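Local coordinates for protein alpha-galactosidase 1 (Saccharomyces cerevisiae, PDB 3LRK) that hydrolyses terminal, non-reducing alpha-D-galactose residues from alpha-D-galactosides such as galactose oligosaccharides, galactomannans and galactolipids, at residues Leu264-Gly269 against Tyr304-Gln309. The protein carries 1 engineered substitution. Residues are numbered along the deposited sequence; the frame is centred on the assembly and turned at random.
Sequences LEVGVG and YSIYSQ. With NAG (2-acetamido-2-deoxy-beta-D-glucopyranose), chain B.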
ATOM      1  N   LEU A 264      17.801 -23.834   6.732  1.00 22.13           N
ATOM      2  CA  LEU A 264      18.846 -23.968   5.721  1.00 22.60           C
ATOM      3  C   LEU A 264      18.539 -25.086   4.734  1.00 23.06           C
ATOM      4  O   LEU A 264      18.098 -26.172   5.126  1.00 23.83           O
ATOM      5  CB  LEU A 264      20.206 -24.225   6.402  1.00 22.43           C
ATOM      6  CG  LEU A 264      20.728 -23.037   7.217  1.00 21.47           C
ATOM      7  CD1 LEU A 264      21.717 -23.448   8.326  1.00 21.01           C
ATOM      8  CD2 LEU A 264      21.320 -21.960   6.289  1.00 20.53           C
ATOM      9  N   GLU A 265      18.781 -24.808   3.458  1.00 23.55           N
ATOM     10  CA  GLU A 265      18.551 -25.758   2.387  1.00 24.30           C
ATOM     11  C   GLU A 265      19.855 -26.467   2.006  1.00 24.05           C
ATOM     12  O   GLU A 265      19.900 -27.222   1.034  1.00 23.67           O
ATOM     13  CB  GLU A 265      17.936 -25.057   1.175  1.00 24.79           C
ATOM     14  CG  GLU A 265      16.562 -24.439   1.446  1.00 26.14           C
ATOM     15  CD  GLU A 265      15.410 -25.430   1.325  1.00 29.43           C
ATOM     16  OE1 GLU A 265      15.631 -26.662   1.266  1.00 29.85           O
ATOM     17  OE2 GLU A 265      14.258 -24.970   1.295  1.00 31.60           O
ATOM     18  N   VAL A 266      20.906 -26.212   2.785  1.00 24.14           N
ATOM     19  CA  VAL A 266      22.170 -26.923   2.634  1.00 23.46           C
ATOM     20  C   VAL A 266      21.885 -28.423   2.767  1.00 23.30           C
ATOM     21  O   VAL A 266      21.249 -28.862   3.724  1.00 22.11           O
ATOM     22  CB  VAL A 266      23.223 -26.455   3.679  1.00 23.65           C
ATOM     23  CG1 VAL A 266      24.534 -27.239   3.535  1.00 23.79           C
ATOM     24  CG2 VAL A 266      23.493 -24.956   3.545  1.00 23.23           C
ATOM     25  N   GLY A 267      22.324 -29.191   1.775  1.00 23.59           N
ATOM     26  CA  GLY A 267      22.087 -30.633   1.758  1.00 24.53           C
ATOM     27  C   GLY A 267      20.688 -31.018   1.319  1.00 25.16           C
ATOM     28  O   GLY A 267      20.305 -32.185   1.430  1.00 25.27           O
ATOM     29  N   VAL A 268      19.918 -30.039   0.842  1.00 25.81           N
ATOM     30  CA  VAL A 268      18.573 -30.294   0.316  1.00 26.77           C
ATOM     31  C   VAL A 268      18.538 -29.944  -1.173  1.00 27.45           C
ATOM     32  O   VAL A 268      19.067 -28.914  -1.595  1.00 28.12           O
ATOM     33  CB  VAL A 268      17.466 -29.487   1.067  1.00 26.73           C
ATOM     34  CG1 VAL A 268      16.061 -29.929   0.626  1.00 26.08           C
ATOM     35  CG2 VAL A 268      17.603 -29.627   2.576  1.00 26.64           C
ATOM     36  N   GLY A 269      17.904 -30.800  -1.963  1.00 28.27           N
ATOM     37  CA  GLY A 269      17.770 -30.563  -3.391  1.00 29.13           C
ATOM     38  C   GLY A 269      19.113 -30.472  -4.091  1.00 29.58           C
ATOM     39  O   GLY A 269      20.056 -31.200  -3.750  1.00 29.91           O
ATOM     40  N   TYR A 304      27.654 -31.530   4.606  1.00 25.37           N
ATOM     41  CA  TYR A 304      28.111 -31.757   5.980  1.00 25.61           C
ATOM     42  C   TYR A 304      29.234 -30.803   6.402  1.00 25.63           C
ATOM     43  O   TYR A 304      29.182 -30.244   7.487  1.00 25.36           O
ATOM     44  CB  TYR A 304      28.527 -33.226   6.183  1.00 25.72           C
ATOM     45  CG  TYR A 304      29.138 -33.543   7.532  1.00 26.67           C
ATOM     46  CD1 TYR A 304      28.453 -33.283   8.734  1.00 26.72           C
ATOM     47  CD2 TYR A 304      30.393 -34.148   7.613  1.00 27.44           C
ATOM     48  CE1 TYR A 304      29.033 -33.592   9.972  1.00 26.49           C
ATOM     49  CE2 TYR A 304      30.964 -34.454   8.823  1.00 27.77           C
ATOM     50  CZ  TYR A 304      30.293 -34.188   9.999  1.00 27.37           C
ATOM     51  OH  TYR A 304      30.918 -34.518  11.192  1.00 28.10           O
ATOM     52  N   SER A 305      30.239 -30.604   5.550  1.00 26.11           N
ATOM     53  CA  SER A 305      31.349 -29.721   5.933  1.00 26.37           C
ATOM     54  C   SER A 305      30.966 -28.235   5.896  1.00 26.14           C
ATOM     55  O   SER A 305      31.636 -27.400   6.509  1.00 25.90           O
ATOM     56  CB  SER A 305      32.594 -29.978   5.088  1.00 26.79           C
ATOM     57  OG  SER A 305      32.361 -29.662   3.741  1.00 28.07           O
ATOM     58  N   ILE A 306      29.897 -27.912   5.170  1.00 25.81           N
ATOM     59  CA  ILE A 306      29.333 -26.560   5.235  1.00 25.57           C
ATOM     60  C   ILE A 306      28.703 -26.332   6.625  1.00 25.71           C
ATOM     61  O   ILE A 306      29.065 -25.376   7.330  1.00 25.48           O
ATOM     62  CB  ILE A 306      28.369 -26.279   4.048  1.00 25.62           C
ATOM     63  CG1 ILE A 306      29.194 -26.094   2.765  1.00 25.07           C
ATOM     64  CG2 ILE A 306      27.502 -25.023   4.312  1.00 25.28           C
ATOM     65  CD1 ILE A 306      28.424 -26.248   1.488  1.00 24.55           C
ATOM     66  N   TYR A 307      27.813 -27.239   7.036  1.00 25.55           N
ATOM     67  CA  TYR A 307      27.178 -27.163   8.363  1.00 25.23           C
ATOM     68  C   TYR A 307      28.183 -27.183   9.513  1.00 25.76           C
ATOM     69  O   TYR A 307      27.884 -26.719  10.609  1.00 25.07           O
ATOM     70  CB  TYR A 307      26.222 -28.334   8.573  1.00 25.08           C
ATOM     71  CG  TYR A 307      24.874 -28.194   7.908  1.00 24.87           C
ATOM     72  CD1 TYR A 307      24.428 -29.156   7.003  1.00 23.73           C
ATOM     73  CD2 TYR A 307      24.031 -27.109   8.202  1.00 25.07           C
ATOM     74  CE1 TYR A 307      23.171 -29.047   6.390  1.00 24.54           C
ATOM     75  CE2 TYR A 307      22.776 -26.988   7.592  1.00 24.24           C
ATOM     76  CZ  TYR A 307      22.358 -27.955   6.692  1.00 23.44           C
ATOM     77  OH  TYR A 307      21.127 -27.828   6.096  1.00 23.03           O
ATOM     78  N   SER A 308      29.363 -27.745   9.260  1.00 26.26           N
ATOM     79  CA  SER A 308      30.357 -27.937  10.309  1.00 27.18           C
ATOM     80  C   SER A 308      31.459 -26.874  10.309  1.00 27.52           C
ATOM     81  O   SER A 308      32.421 -26.986  11.069  1.00 27.58           O
ATOM     82  CB  SER A 308      30.959 -29.349  10.219  1.00 26.89           C
ATOM     83  OG  SER A 308      31.926 -29.408   9.188  1.00 29.30           O
ATOM     84  N   GLN A 309      31.313 -25.835   9.486  1.00 27.88           N
ATOM     85  CA  GLN A 309      32.318 -24.763   9.437  1.00 28.21           C
ATOM     86  C   GLN A 309      32.253 -23.865  10.679  1.00 27.97           C
ATOM     87  O   GLN A 309      31.474 -22.896  10.735  1.00 28.20           O
ATOM     88  CB  GLN A 309      32.225 -23.956   8.132  1.00 28.13           C
ATOM     89  CG  GLN A 309      33.397 -22.962   7.893  1.00 29.78           C
ATOM     90  CD  GLN A 309      34.711 -23.648   7.489  1.00 30.39           C
ATOM     91  OE1 GLN A 309      34.815 -24.873   7.499  1.00 31.97           O
ATOM     92  NE2 GLN A 309      35.712 -22.852   7.133  1.00 28.95           N
TER
HETATM   93  C1  NAG B   1      19.886 -33.645  -6.166  1.00 44.69           C
HETATM   94  C2  NAG B   1      19.441 -34.615  -5.052  1.00 48.43           C
HETATM   95  C3  NAG B   1      20.150 -35.994  -5.026  1.00 49.06           C
HETATM   96  C4  NAG B   1      20.615 -36.460  -6.416  1.00 48.84           C
HETATM   97  C5  NAG B   1      21.204 -35.284  -7.178  1.00 48.43           C
HETATM   98  C6  NAG B   1      21.770 -35.657  -8.543  1.00 49.36           C
HETATM   99  C7  NAG B   1      19.017 -34.352  -2.650  1.00 50.44           C
HETATM  100  C8  NAG B   1      19.741 -34.025  -1.377  1.00 50.78           C
HETATM  101  N2  NAG B   1      19.604 -33.944  -3.773  1.00 49.82           N
HETATM  102  O3  NAG B   1      19.290 -36.972  -4.440  1.00 50.52           O
HETATM  103  O4  NAG B   1      21.579 -37.484  -6.306  1.00 48.57           O
HETATM  104  O5  NAG B   1      20.141 -34.375  -7.341  1.00 48.25           O
HETATM  105  O6  NAG B   1      22.428 -34.531  -9.075  1.00 50.09           O
HETATM  106  O7  NAG B   1      17.948 -34.966  -2.625  1.00 50.96           O
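Tyr307 turns its CG anti to its own carbonyl carbon (chi1 -79°), which carries the ring out from helix 301-307 to Val266. Val266 holds CG1 anti to the backbone N (chi1 178°), and this methyl lies over one face of the ring. The contact belongs to the TIM-barrel domain of this GH27 enzyme. It joins a type II beta turn, Glu265 to Val268, in the loop after barrel strand 258-260 to the helix that follows strand 290-292. The turn is closed by Val268 N bonding to Glu265 O at 2.8 Å.

Val266 CG1 makes a CH-pi contact, 4.0 Å from the centroid of the Tyr307 ring and lying off-centre over the face, on the CE1 side. Val266 CG1 also meets Ile306 CG2 at 3.8 Å, and so packs against two consecutive helix residues. Leu264 comes to the ring edge instead, with CD1 3.8 Å from Tyr307 CE2. Across the contact itself, the one hydrogen bond runs from Tyr307 OH to Val266 O at 2.6 Å, with the donor tilted 22° from the carbonyl plane. Gly293 N gives the Tyr307 hydroxyl a second, weak hydrogen bond. Replacing Tyr307 by a phenylalanine would probably keep much of the apolar packing but leave Val266 O without this donor and Gly293 N without its weak acceptor.

Helix 273-285 covers the same cluster, with Glu276 touching both Val266 and Ile306. Glu276 also accepts a bond from Gly267 N. In the pocket of the N-glycan that also includes Asn270, Gly269 O accepts a hydrogen bond from NAG N2 at 2.8 Å.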